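Local structure of beta-fructofuranosidase (Bifidobacterium adolescentis, 6NOB) at residues G310-N315 against L363-H368; T337-T342 against Q369-Y374; V405-G410 against V423-W428. The protein probably hydrolyses terminal fructose units from beta-fructofuranosides such as sucrose, as a glycoside hydrolase of family 32. All coordinates share one frame; numbering follows the deposited sequence.

Contact 1 of 3, residues G310-N315 against L363-H368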
ATOM      1  N   GLY A 310     -11.512  -2.151  24.967  1.00 47.08           N
ATOM      2  CA  GLY A 310     -10.247  -2.591  24.425  1.00 37.46           C
ATOM      3  C   GLY A 310     -10.286  -3.920  23.704  1.00 41.38           C
ATOM      4  O   GLY A 310      -9.240  -4.377  23.224  1.00 43.88           O
ATOM      5  N   ILE A 311     -11.454  -4.555  23.611  1.00 39.68           N
ATOM      6  CA  ILE A 311     -11.597  -5.865  22.986  1.00 40.64           C
ATOM      7  C   ILE A 311     -12.733  -5.801  21.978  1.00 43.79           C
ATOM      8  O   ILE A 311     -13.843  -5.375  22.313  1.00 50.66           O
ATOM      9  CB  ILE A 311     -11.867  -6.968  24.029  1.00 44.23           C
ATOM     10  CG1 ILE A 311     -10.691  -7.089  24.999  1.00 40.17           C
ATOM     11  CG2 ILE A 311     -12.148  -8.295  23.342  1.00 47.63           C
ATOM     12  CD1 ILE A 311     -11.081  -7.638  26.348  1.00 47.48           C
ATOM     13  N   SER A 312     -12.457  -6.217  20.747  1.00 45.72           N
ATOM     14  CA  SER A 312     -13.482  -6.368  19.725  1.00 44.46           C
ATOM     15  C   SER A 312     -13.852  -7.843  19.641  1.00 47.34           C
ATOM     16  O   SER A 312     -12.968  -8.705  19.572  1.00 50.51           O
ATOM     17  CB  SER A 312     -12.991  -5.846  18.373  1.00 42.94           C
ATOM     18  OG  SER A 312     -13.670  -6.465  17.297  1.00 44.13           O
ATOM     19  N   THR A 313     -15.154  -8.131  19.659  1.00 50.56           N
ATOM     20  CA  THR A 313     -15.633  -9.498  19.803  1.00 46.60           C
ATOM     21  C   THR A 313     -16.333 -10.055  18.571  1.00 48.81           C
ATOM     22  O   THR A 313     -16.654 -11.249  18.564  1.00 51.64           O
ATOM     23  CB  THR A 313     -16.592  -9.609  20.999  1.00 42.48           C
ATOM     24  OG1 THR A 313     -17.703  -8.724  20.812  1.00 44.91           O
ATOM     25  CG2 THR A 313     -15.880  -9.263  22.300  1.00 37.99           C
ATOM     26  N   GLN A 314     -16.590  -9.247  17.543  1.00 46.73           N
ATOM     27  CA  GLN A 314     -17.295  -9.768  16.376  1.00 46.66           C
ATOM     28  C   GLN A 314     -16.442 -10.816  15.672  1.00 45.58           C
ATOM     29  O   GLN A 314     -15.265 -10.587  15.379  1.00 41.37           O
ATOM     30  CB  GLN A 314     -17.672  -8.651  15.404  1.00 45.28           C
ATOM     31  CG  GLN A 314     -18.825  -9.058  14.482  1.00 55.15           C
ATOM     32  CD  GLN A 314     -18.963  -8.182  13.251  1.00 65.92           C
ATOM     33  OE1 GLN A 314     -18.848  -6.958  13.323  1.00 67.84           O
ATOM     34  NE2 GLN A 314     -19.214  -8.812  12.107  1.00 68.35           N
ATOM     35  N   ASN A 315     -17.043 -11.970  15.405  1.00 48.09           N
ATOM     36  CA  ASN A 315     -16.348 -13.120  14.838  1.00 48.64           C
ATOM     37  C   ASN A 315     -16.928 -13.386  13.456  1.00 47.34           C
ATOM     38  O   ASN A 315     -18.073 -13.836  13.336  1.00 48.77           O
ATOM     39  CB  ASN A 315     -16.496 -14.339  15.747  1.00 50.43           C
ATOM     40  CG  ASN A 315     -15.560 -15.469  15.371  1.00 50.80           C
ATOM     41  OD1 ASN A 315     -15.263 -15.687  14.197  1.00 49.19           O
ATOM     42  ND2 ASN A 315     -15.086 -16.195  16.377  1.00 52.18           N
ATOM     43  N   LEU A 363      -6.236  -2.084  21.708  1.00 37.37           N
ATOM     44  CA  LEU A 363      -7.219  -2.925  21.040  1.00 35.09           C
ATOM     45  C   LEU A 363      -6.669  -4.337  20.900  1.00 35.34           C
ATOM     46  O   LEU A 363      -5.502  -4.526  20.548  1.00 30.98           O
ATOM     47  CB  LEU A 363      -7.584  -2.366  19.658  1.00 35.50           C
ATOM     48  CG  LEU A 363      -8.585  -3.184  18.840  1.00 38.57           C
ATOM     49  CD1 LEU A 363      -9.954  -3.152  19.497  1.00 37.03           C
ATOM     50  CD2 LEU A 363      -8.666  -2.684  17.404  1.00 33.54           C
ATOM     51  N   ALA A 364      -7.516  -5.321  21.188  1.00 36.44           N
ATOM     52  CA  ALA A 364      -7.229  -6.720  20.911  1.00 39.37           C
ATOM     53  C   ALA A 364      -8.451  -7.325  20.240  1.00 40.51           C
ATOM     54  O   ALA A 364      -9.580  -7.107  20.694  1.00 44.87           O
ATOM     55  CB  ALA A 364      -6.876  -7.491  22.189  1.00 29.31           C
ATOM     56  N   ASP A 365      -8.235  -8.070  19.158  1.00 36.15           N
ATOM     57  CA  ASP A 365      -9.328  -8.636  18.368  1.00 36.74           C
ATOM     58  C   ASP A 365      -9.532 -10.084  18.801  1.00 40.18           C
ATOM     59  O   ASP A 365      -8.964 -11.010  18.222  1.00 39.50           O
ATOM     60  CB  ASP A 365      -9.031  -8.531  16.875  1.00 39.93           C
ATOM     61  CG  ASP A 365     -10.264  -8.755  16.014  1.00 42.60           C
ATOM     62  OD1 ASP A 365     -11.246  -9.349  16.510  1.00 41.10           O
ATOM     63  OD2 ASP A 365     -10.248  -8.347  14.834  1.00 38.92           O
ATOM     64  N   PHE A 366     -10.364 -10.280  19.826  1.00 41.33           N
ATOM     65  CA  PHE A 366     -10.676 -11.633  20.267  1.00 43.74           C
ATOM     66  C   PHE A 366     -11.695 -12.314  19.366  1.00 46.22           C
ATOM     67  O   PHE A 366     -11.741 -13.549  19.330  1.00 49.44           O
ATOM     68  CB  PHE A 366     -11.176 -11.626  21.712  1.00 38.83           C
ATOM     69  CG  PHE A 366     -10.084 -11.832  22.718  1.00 44.10           C
ATOM     70  CD1 PHE A 366      -9.330 -10.759  23.169  1.00 42.67           C
ATOM     71  CD2 PHE A 366      -9.793 -13.100  23.197  1.00 43.96           C
ATOM     72  CE1 PHE A 366      -8.314 -10.946  24.089  1.00 40.90           C
ATOM     73  CE2 PHE A 366      -8.780 -13.295  24.115  1.00 40.98           C
ATOM     74  CZ  PHE A 366      -8.040 -12.217  24.563  1.00 45.30           C
ATOM     75  N   GLY A 367     -12.505 -11.544  18.637  1.00 45.24           N
ATOM     76  CA  GLY A 367     -13.362 -12.145  17.631  1.00 46.04           C
ATOM     77  C   GLY A 367     -12.573 -12.859  16.553  1.00 49.22           C
ATOM     78  O   GLY A 367     -13.054 -13.833  15.967  1.00 52.37           O
ATOM     79  N   HIS A 368     -11.355 -12.401  16.286  1.00 47.31           N
ATOM     80  CA  HIS A 368     -10.468 -13.007  15.302  1.00 43.26           C
ATOM     81  C   HIS A 368      -9.155 -13.431  15.950  1.00 42.85           C
ATOM     82  O   HIS A 368      -8.071 -13.236  15.394  1.00 34.80           O
ATOM     83  CB  HIS A 368     -10.221 -12.052  14.138  1.00 39.81           C
ATOM     84  CG  HIS A 368     -11.472 -11.643  13.426  1.00 45.38           C
ATOM     85  ND1 HIS A 368     -12.036 -10.392  13.569  1.00 42.13           N
ATOM     86  CD2 HIS A 368     -12.279 -12.326  12.579  1.00 43.14           C
ATOM     87  CE1 HIS A 368     -13.131 -10.321  12.834  1.00 45.06           C
ATOM     88  NE2 HIS A 368     -13.302 -11.480  12.224  1.00 46.64           N
TER
HETATM   89  O   HOH W   1     -13.525  -8.359  15.795  1.00 39.63           O
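A short parallel strand pairing at the edge of a sheet, in the β-propeller fold of family 32 enzymes, sets Ile311 beside Ala364 and Ser312 beside Asp365. Two backbone bonds define it: Ala364 N gives to Gly310 O (2.8 Å) and Ser312 N to Ala364 O (3.0 Å). Beyond them the segment 363-368 turns, and Gly367 N gives to Ser312 O at 3.0 Å. The turn leaves no space for a side chain at Gly367, since a CB would clash with Gln314 O; its CA lies 3.3 Å from that oxygen.

The two faces of the pairing differ in chemistry. On the Ile311 face, CG1 stands beside the backbone N (chi1 -62°), which sets the CG2 methyl opposite that N and against Phe366 CD1 at 3.7 Å; the Phe366 ring also meets Phe299 edge-to-face. The Ser312 side carries the polar groups, beside the Leu363 side chain. There His368 ND1 binds Asp365 OD2 on its syn side (3.0 Å), with the oxygen only 13° out of the imidazole plane, while Tyr408 OH is a second partner of OD2. Because His368 NE2 bonds to Thr316 OG1, both ring nitrogens are held and the rotation of the imidazole is fixed. A leucine in place of His368 would probably leave Asp365 OD2 without its imidazole donor and Thr316 OG1 without its partner. Water 1 links the two segments, donating to Asp365 OD1 at 2.6 Å and to Gln314 O at 2.9 Å.

Contact 2 of 3, residues T337-T342 against Q369-Y374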
ATOM      1  N   THR A 337      -2.148 -16.759  21.823  1.00 41.05           N
ATOM      2  CA  THR A 337      -1.999 -15.347  21.513  1.00 38.52           C
ATOM      3  C   THR A 337      -3.244 -14.808  20.821  1.00 42.77           C
ATOM      4  O   THR A 337      -4.081 -15.558  20.307  1.00 43.34           O
ATOM      5  CB  THR A 337      -0.771 -15.100  20.624  1.00 40.80           C
ATOM      6  OG1 THR A 337      -0.956 -15.752  19.362  1.00 37.28           O
ATOM      7  CG2 THR A 337       0.489 -15.634  21.287  1.00 29.89           C
ATOM      8  N   VAL A 338      -3.347 -13.483  20.818  1.00 41.81           N
ATOM      9  CA  VAL A 338      -4.434 -12.758  20.168  1.00 46.36           C
ATOM     10  C   VAL A 338      -3.833 -11.510  19.529  1.00 42.05           C
ATOM     11  O   VAL A 338      -2.953 -10.874  20.130  1.00 39.69           O
ATOM     12  CB  VAL A 338      -5.550 -12.407  21.168  1.00 48.06           C
ATOM     13  CG1 VAL A 338      -4.968 -11.721  22.404  1.00 45.59           C
ATOM     14  CG2 VAL A 338      -6.624 -11.540  20.521  1.00 41.65           C
ATOM     15  N   PRO A 339      -4.239 -11.138  18.315  1.00 39.67           N
ATOM     16  CA  PRO A 339      -3.713  -9.907  17.712  1.00 36.71           C
ATOM     17  C   PRO A 339      -4.036  -8.695  18.572  1.00 39.25           C
ATOM     18  O   PRO A 339      -5.152  -8.545  19.072  1.00 43.25           O
ATOM     19  CB  PRO A 339      -4.426  -9.845  16.357  1.00 41.30           C
ATOM     20  CG  PRO A 339      -4.782 -11.273  16.057  1.00 39.38           C
ATOM     21  CD  PRO A 339      -5.096 -11.893  17.384  1.00 36.89           C
ATOM     22  N   ALA A 340      -3.040  -7.827  18.748  1.00 33.53           N
ATOM     23  CA  ALA A 340      -3.190  -6.660  19.604  1.00 36.73           C
ATOM     24  C   ALA A 340      -2.490  -5.455  18.995  1.00 44.85           C
ATOM     25  O   ALA A 340      -1.441  -5.587  18.358  1.00 40.95           O
ATOM     26  CB  ALA A 340      -2.628  -6.922  21.008  1.00 32.98           C
ATOM     27  N   MET A 341      -3.083  -4.281  19.200  1.00 41.14           N
ATOM     28  CA  MET A 341      -2.464  -3.003  18.860  1.00 38.54           C
ATOM     29  C   MET A 341      -1.859  -2.438  20.135  1.00 36.77           C
ATOM     30  O   MET A 341      -2.570  -1.891  20.983  1.00 43.67           O
ATOM     31  CB  MET A 341      -3.477  -2.039  18.262  1.00 38.78           C
ATOM     32  CG  MET A 341      -3.865  -2.348  16.844  1.00 42.51           C
ATOM     33  SD  MET A 341      -4.841  -1.009  16.150  1.00 44.89           S
ATOM     34  CE  MET A 341      -5.486  -1.821  14.692  1.00 40.46           C
ATOM     35  N   THR A 342      -0.547  -2.571  20.273  1.00 36.80           N
ATOM     36  CA  THR A 342       0.139  -2.063  21.449  1.00 38.24           C
ATOM     37  C   THR A 342       0.367  -0.564  21.312  1.00 33.83           C
ATOM     38  O   THR A 342       0.926  -0.098  20.313  1.00 32.57           O
ATOM     39  CB  THR A 342       1.457  -2.805  21.652  1.00 37.30           C
ATOM     40  OG1 THR A 342       2.050  -3.088  20.378  1.00 35.51           O
ATOM     41  CG2 THR A 342       1.212  -4.106  22.406  1.00 31.87           C
ATOM     42  N   GLN A 369      -9.243 -14.033  17.137  1.00 48.58           N
ATOM     43  CA  GLN A 369      -8.044 -14.394  17.881  1.00 47.29           C
ATOM     44  C   GLN A 369      -7.248 -15.513  17.225  1.00 43.34           C
ATOM     45  O   GLN A 369      -6.080 -15.705  17.581  1.00 40.27           O
ATOM     46  CB  GLN A 369      -8.417 -14.786  19.310  1.00 44.61           C
ATOM     47  CG  GLN A 369      -9.026 -16.156  19.449  1.00 56.33           C
ATOM     48  CD  GLN A 369      -8.987 -16.647  20.880  1.00 65.30           C
ATOM     49  OE1 GLN A 369     -10.011 -16.686  21.564  1.00 69.93           O
ATOM     50  NE2 GLN A 369      -7.799 -17.016  21.343  1.00 62.15           N
ATOM     51  N   ILE A 370      -7.835 -16.253  16.282  1.00 40.12           N
ATOM     52  CA  ILE A 370      -7.060 -17.268  15.580  1.00 43.20           C
ATOM     53  C   ILE A 370      -6.125 -16.656  14.545  1.00 41.75           C
ATOM     54  O   ILE A 370      -5.206 -17.339  14.074  1.00 39.91           O
ATOM     55  CB  ILE A 370      -7.973 -18.313  14.916  1.00 46.43           C
ATOM     56  CG1 ILE A 370      -8.918 -17.651  13.912  1.00 39.20           C
ATOM     57  CG2 ILE A 370      -8.761 -19.076  15.967  1.00 35.04           C
ATOM     58  CD1 ILE A 370      -9.768 -18.644  13.147  1.00 35.17           C
ATOM     59  N   ALA A 371      -6.325 -15.393  14.173  1.00 36.58           N
ATOM     60  CA  ALA A 371      -5.368 -14.727  13.301  1.00 32.83           C
ATOM     61  C   ALA A 371      -4.019 -14.619  14.003  1.00 31.14           C
ATOM     62  O   ALA A 371      -3.943 -14.472  15.226  1.00 35.15           O
ATOM     63  CB  ALA A 371      -5.873 -13.339  12.900  1.00 29.08           C
ATOM     64  N   ARG A 372      -2.944 -14.702  13.214  1.00 29.33           N
ATOM     65  CA  ARG A 372      -1.604 -14.737  13.795  1.00 34.26           C
ATOM     66  C   ARG A 372      -1.281 -13.441  14.527  1.00 36.83           C
ATOM     67  O   ARG A 372      -0.875 -13.459  15.695  1.00 43.02           O
ATOM     68  CB  ARG A 372      -0.557 -15.000  12.715  1.00 35.77           C
ATOM     69  CG  ARG A 372       0.865 -14.921  13.255  1.00 36.75           C
ATOM     70  CD  ARG A 372       1.897 -14.787  12.156  1.00 33.18           C
ATOM     71  NE  ARG A 372       3.246 -14.689  12.704  1.00 33.56           N
ATOM     72  CZ  ARG A 372       4.052 -15.730  12.883  1.00 41.01           C
ATOM     73  NH1 ARG A 372       3.643 -16.947  12.553  1.00 28.65           N
ATOM     74  NH2 ARG A 372       5.265 -15.554  13.391  1.00 37.64           N
ATOM     75  N   THR A 373      -1.451 -12.307  13.854  1.00 34.95           N
ATOM     76  CA  THR A 373      -1.020 -11.022  14.387  1.00 31.20           C
ATOM     77  C   THR A 373      -1.583  -9.923  13.497  1.00 35.77           C
ATOM     78  O   THR A 373      -2.143 -10.185  12.429  1.00 39.77           O
ATOM     79  CB  THR A 373       0.511 -10.939  14.464  1.00 31.80           C
ATOM     80  OG1 THR A 373       0.899  -9.786  15.222  1.00 34.06           O
ATOM     81  CG2 THR A 373       1.117 -10.856  13.070  1.00 29.77           C
ATOM     82  N   TYR A 374      -1.437  -8.686  13.959  1.00 37.94           N
ATOM     83  CA  TYR A 374      -1.840  -7.527  13.182  1.00 34.56           C
ATOM     84  C   TYR A 374      -0.742  -7.134  12.200  1.00 33.41           C
ATOM     85  O   TYR A 374       0.433  -7.466  12.372  1.00 37.67           O
ATOM     86  CB  TYR A 374      -2.143  -6.339  14.096  1.00 28.80           C
ATOM     87  CG  TYR A 374      -3.579  -6.214  14.543  1.00 32.43           C
ATOM     88  CD1 TYR A 374      -4.617  -6.151  13.620  1.00 33.58           C
ATOM     89  CD2 TYR A 374      -3.897  -6.135  15.893  1.00 31.73           C
ATOM     90  CE1 TYR A 374      -5.932  -6.026  14.035  1.00 35.30           C
ATOM     91  CE2 TYR A 374      -5.208  -6.010  16.315  1.00 31.14           C
ATOM     92  CZ  TYR A 374      -6.220  -5.953  15.383  1.00 32.11           C
ATOM     93  OH  TYR A 374      -7.524  -5.830  15.804  1.00 35.25           O
TER
HETATM   94  O   HOH W   2       0.564 -15.380  17.325  1.00 29.75           O
HETATM   95  O   HOH W   3      -3.307 -16.350  17.560  1.00 35.36           O
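Thr337 OG1 meets two waters that link it to the loop 369-374. Water 2 lies 2.6 Å from Thr337 OG1 and donates to Arg372 O; water 3, 3.0 Å from Thr337 OG1, lies 2.8 Å from Gln369 O, one of several acceptors around it. The Arg372 side chain itself points away, to salt bridges with Glu231 and Asp266; the link is made by the carbonyl.

Further along the strand the contact becomes apolar and direct. Pro339 CG packs on Ala371 CB at 3.9 Å, and Pro339 CB sits over one face of the Tyr374 ring in a CH-pi contact, 4.0 Å from the centroid and 22° off the normal. Met341 reaches the opposite face: its chain, extended beyond CG, crosses the ring at about a right angle and places CE over the rim, with SD 5.2 Å from the centroid in a distant Met-aromatic contact. The ring is thus confined between two strand residues, while Tyr374 OH bonds to Tyr408. With direct hydrogen bonds absent between strand and loop, their fit appears to depend on the shape of Pro339 and Met341 around one aromatic ring, and on water for its polar part.

Contact 3 of 3, residues V405-G410 against V423-W428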
ATOM      1  N   VAL A 405      -8.647  -6.310   5.892  1.00 37.54           N
ATOM      2  CA  VAL A 405      -8.348  -5.172   6.754  1.00 37.13           C
ATOM      3  C   VAL A 405      -9.634  -4.774   7.468  1.00 39.26           C
ATOM      4  O   VAL A 405     -10.648  -4.491   6.820  1.00 44.31           O
ATOM      5  CB  VAL A 405      -7.770  -4.001   5.947  1.00 35.81           C
ATOM      6  CG1 VAL A 405      -7.655  -2.762   6.819  1.00 35.99           C
ATOM      7  CG2 VAL A 405      -6.415  -4.382   5.365  1.00 32.66           C
ATOM      8  N   ARG A 406      -9.598  -4.758   8.798  1.00 35.92           N
ATOM      9  CA  ARG A 406     -10.772  -4.487   9.618  1.00 38.54           C
ATOM     10  C   ARG A 406     -10.686  -3.094  10.229  1.00 40.58           C
ATOM     11  O   ARG A 406      -9.609  -2.655  10.646  1.00 39.41           O
ATOM     12  CB  ARG A 406     -10.908  -5.533  10.731  1.00 37.89           C
ATOM     13  CG  ARG A 406     -12.241  -5.517  11.446  1.00 41.62           C
ATOM     14  CD  ARG A 406     -12.605  -6.892  11.993  1.00 38.24           C
ATOM     15  NE  ARG A 406     -14.029  -6.981  12.303  1.00 37.00           N
ATOM     16  CZ  ARG A 406     -14.966  -7.315  11.422  1.00 40.12           C
ATOM     17  NH1 ARG A 406     -14.630  -7.599  10.170  1.00 36.02           N
ATOM     18  NH2 ARG A 406     -16.242  -7.365  11.790  1.00 37.80           N
ATOM     19  N   TRP A 407     -11.823  -2.402  10.286  1.00 36.73           N
ATOM     20  CA  TRP A 407     -11.931  -1.150  11.023  1.00 37.14           C
ATOM     21  C   TRP A 407     -12.801  -1.347  12.259  1.00 39.50           C
ATOM     22  O   TRP A 407     -13.732  -2.158  12.265  1.00 42.84           O
ATOM     23  CB  TRP A 407     -12.496  -0.013  10.154  1.00 35.59           C
ATOM     24  CG  TRP A 407     -13.884  -0.227   9.600  1.00 32.93           C
ATOM     25  CD1 TRP A 407     -14.205  -0.651   8.343  1.00 32.31           C
ATOM     26  CD2 TRP A 407     -15.134   0.001  10.274  1.00 33.67           C
ATOM     27  NE1 TRP A 407     -15.569  -0.712   8.195  1.00 37.22           N
ATOM     28  CE2 TRP A 407     -16.162  -0.318   9.365  1.00 37.77           C
ATOM     29  CE3 TRP A 407     -15.480   0.435  11.558  1.00 35.56           C
ATOM     30  CZ2 TRP A 407     -17.514  -0.215   9.697  1.00 37.15           C
ATOM     31  CZ3 TRP A 407     -16.825   0.532  11.887  1.00 42.67           C
ATOM     32  CH2 TRP A 407     -17.824   0.209  10.959  1.00 37.39           C
ATOM     33  N   TYR A 408     -12.479  -0.596  13.310  1.00 42.09           N
ATOM     34  CA  TYR A 408     -13.190  -0.661  14.583  1.00 39.86           C
ATOM     35  C   TYR A 408     -13.464   0.763  15.041  1.00 40.80           C
ATOM     36  O   TYR A 408     -12.528   1.556  15.181  1.00 40.83           O
ATOM     37  CB  TYR A 408     -12.377  -1.407  15.650  1.00 42.81           C
ATOM     38  CG  TYR A 408     -11.656  -2.655  15.182  1.00 41.51           C
ATOM     39  CD1 TYR A 408     -10.496  -2.572  14.420  1.00 38.24           C
ATOM     40  CD2 TYR A 408     -12.119  -3.919  15.532  1.00 41.53           C
ATOM     41  CE1 TYR A 408      -9.833  -3.708  14.003  1.00 41.55           C
ATOM     42  CE2 TYR A 408     -11.460  -5.062  15.120  1.00 42.75           C
ATOM     43  CZ  TYR A 408     -10.318  -4.951  14.357  1.00 43.38           C
ATOM     44  OH  TYR A 408      -9.656  -6.085  13.944  1.00 41.30           O
ATOM     45  N   ALA A 409     -14.731   1.086  15.288  1.00 39.04           N
ATOM     46  CA  ALA A 409     -15.137   2.436  15.652  1.00 40.46           C
ATOM     47  C   ALA A 409     -15.764   2.445  17.040  1.00 41.53           C
ATOM     48  O   ALA A 409     -16.531   1.543  17.391  1.00 46.18           O
ATOM     49  CB  ALA A 409     -16.124   3.012  14.629  1.00 37.87           C
ATOM     50  N   GLY A 410     -15.440   3.468  17.821  1.00 42.49           N
ATOM     51  CA  GLY A 410     -15.977   3.561  19.164  1.00 44.96           C
ATOM     52  C   GLY A 410     -15.412   4.748  19.910  1.00 44.39           C
ATOM     53  O   GLY A 410     -14.961   5.724  19.308  1.00 48.51           O
ATOM     54  N   VAL A 423     -15.107  -0.657  21.578  1.00 42.45           N
ATOM     55  CA  VAL A 423     -15.599  -0.925  20.230  1.00 39.12           C
ATOM     56  C   VAL A 423     -17.121  -0.921  20.234  1.00 42.96           C
ATOM     57  O   VAL A 423     -17.756  -1.696  20.957  1.00 46.85           O
ATOM     58  CB  VAL A 423     -15.058  -2.259  19.701  1.00 40.33           C
ATOM     59  CG1 VAL A 423     -15.554  -2.498  18.281  1.00 42.69           C
ATOM     60  CG2 VAL A 423     -13.535  -2.280  19.754  1.00 35.05           C
ATOM     61  N   LYS A 424     -17.712  -0.047  19.416  1.00 43.56           N
ATOM     62  CA  LYS A 424     -19.152  -0.040  19.192  1.00 39.63           C
ATOM     63  C   LYS A 424     -19.554  -0.708  17.885  1.00 39.25           C
ATOM     64  O   LYS A 424     -20.709  -1.127  17.754  1.00 47.66           O
ATOM     65  CB  LYS A 424     -19.694   1.395  19.197  1.00 44.63           C
ATOM     66  CG  LYS A 424     -19.391   2.188  20.458  1.00 52.44           C
ATOM     67  CD  LYS A 424     -20.048   1.582  21.685  1.00 59.02           C
ATOM     68  CE  LYS A 424     -19.999   2.545  22.860  1.00 65.69           C
ATOM     69  NZ  LYS A 424     -20.645   1.983  24.077  1.00 70.53           N
ATOM     70  N   ALA A 425     -18.636  -0.821  16.926  1.00 39.38           N
ATOM     71  CA  ALA A 425     -18.935  -1.446  15.645  1.00 43.62           C
ATOM     72  C   ALA A 425     -17.628  -1.839  14.975  1.00 42.01           C
ATOM     73  O   ALA A 425     -16.573  -1.261  15.243  1.00 43.64           O
ATOM     74  CB  ALA A 425     -19.747  -0.514  14.738  1.00 44.00           C
ATOM     75  N   SER A 426     -17.716  -2.832  14.093  1.00 45.27           N
ATOM     76  CA  SER A 426     -16.562  -3.291  13.332  1.00 40.48           C
ATOM     77  C   SER A 426     -17.043  -3.895  12.020  1.00 41.17           C
ATOM     78  O   SER A 426     -18.152  -4.426  11.939  1.00 46.43           O
ATOM     79  CB  SER A 426     -15.739  -4.312  14.126  1.00 38.56           C
ATOM     80  OG  SER A 426     -16.056  -5.644  13.758  1.00 41.96           O
ATOM     81  N   ASP A 427     -16.199  -3.805  10.995  1.00 41.57           N
ATOM     82  CA  ASP A 427     -16.498  -4.372   9.681  1.00 43.21           C
ATOM     83  C   ASP A 427     -15.237  -4.282   8.829  1.00 43.15           C
ATOM     84  O   ASP A 427     -14.213  -3.740   9.256  1.00 41.83           O
ATOM     85  CB  ASP A 427     -17.667  -3.656   9.004  1.00 43.71           C
ATOM     86  CG  ASP A 427     -18.516  -4.595   8.172  1.00 50.61           C
ATOM     87  OD1 ASP A 427     -17.948  -5.539   7.582  1.00 48.88           O
ATOM     88  OD2 ASP A 427     -19.746  -4.388   8.119  1.00 55.16           O
ATOM     89  N   TRP A 428     -15.325  -4.814   7.609  1.00 42.98           N
ATOM     90  CA  TRP A 428     -14.213  -4.770   6.670  1.00 39.47           C
ATOM     91  C   TRP A 428     -14.157  -3.425   5.955  1.00 42.64           C
ATOM     92  O   TRP A 428     -15.191  -2.824   5.647  1.00 44.71           O
ATOM     93  CB  TRP A 428     -14.337  -5.890   5.634  1.00 35.48           C
ATOM     94  CG  TRP A 428     -14.386  -7.288   6.196  1.00 43.13           C
ATOM     95  CD1 TRP A 428     -15.309  -8.252   5.908  1.00 48.01           C
ATOM     96  CD2 TRP A 428     -13.465  -7.882   7.123  1.00 45.22           C
ATOM     97  NE1 TRP A 428     -15.026  -9.404   6.602  1.00 48.03           N
ATOM     98  CE2 TRP A 428     -13.900  -9.203   7.356  1.00 45.42           C
ATOM     99  CE3 TRP A 428     -12.321  -7.423   7.786  1.00 45.08           C
ATOM    100  CZ2 TRP A 428     -13.231 -10.067   8.220  1.00 43.74           C
ATOM    101  CZ3 TRP A 428     -11.657  -8.285   8.640  1.00 42.00           C
ATOM    102  CH2 TRP A 428     -12.114  -9.591   8.849  1.00 40.01           C
TER
HETATM  103  O   HOH W   4     -17.240  -7.758   9.243  1.00 42.39           O
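Arg406 lies against Trp428 and Ser426 in an antiparallel β-hairpin, strands 405-415 and 418-428 of the β-propeller, and this end of the pairing is its tightly packed part. The Arg406 chain runs extended from CG to NE, with CG opposite the backbone N (chi1 -168°), and brings the guanidinium over the Trp428 indole. CZ lies 4.3 Å from the centroid of the six-membered ring and 4° off its normal, yet the two planes stand 80° apart, so this cation-pi contact is made end-on by NH1, 3.1 Å above the indole plane. Arg406 NE also gives a weak bond to Ser426 OG (2.8 Å); the side chain of Gln314 also lies near this oxygen.

On the other face the Trp407 indole lies over the Asp427 backbone, with Asp427 N above its centre and CZ2 3.5 Å from Asp427 CB. The main chains are joined by Trp407 N to Asp427 O (2.9 Å) and by the reverse bond from Asp427 N to Trp407 O.

At the other end the outward side is more open: Lys424 is exposed, though Ala409 and Gly410 stay buried. A classic β-bulge sets two residues, Lys424 and Ala425, opposite Ala409, whose O accepts from both of their backbone nitrogens, at 2.8 Å from Lys424 N. Lys424 CG brushes Gly410 CA before the chain, bent at chi2, leads off.

The solvent side of the Arg406 end is marked by Asp427, partly exposed, which divides its carboxylate: OD2 forms a salt bridge with Arg484, while OD1 takes Trp428 N on its anti side. Water 4 closes the gap between the charges, accepting from Arg406 NH2 at 2.8 Å and donating to Asp427 OD1 at 2.9 Å.

Contact 1 lies between the other two, its centre about 9 Å from that of each, whereas the centres of contacts 2 and 3 are about 15 Å apart. Strands 337-347 and 357-365 are neighbours in one sheet, probably bonded through Met341 N and Leu363 O (2.8 Å); residues 363-368 run straight on into 369-374. Contact 3 lies in another sheet and joins the other two through Tyr408 OH, 2.5 Å from Asp365 OD2 and 2.8 Å from Tyr374 OH. Directly after Tyr374 the chain enters a Glu-Cys-Pro-Asp sequence, which in family 32 relatives holds the acid/base glutamate, so contact 2 probably leads into the active site; contacts 1 and 3 adjoin contact 2 through the bonds above.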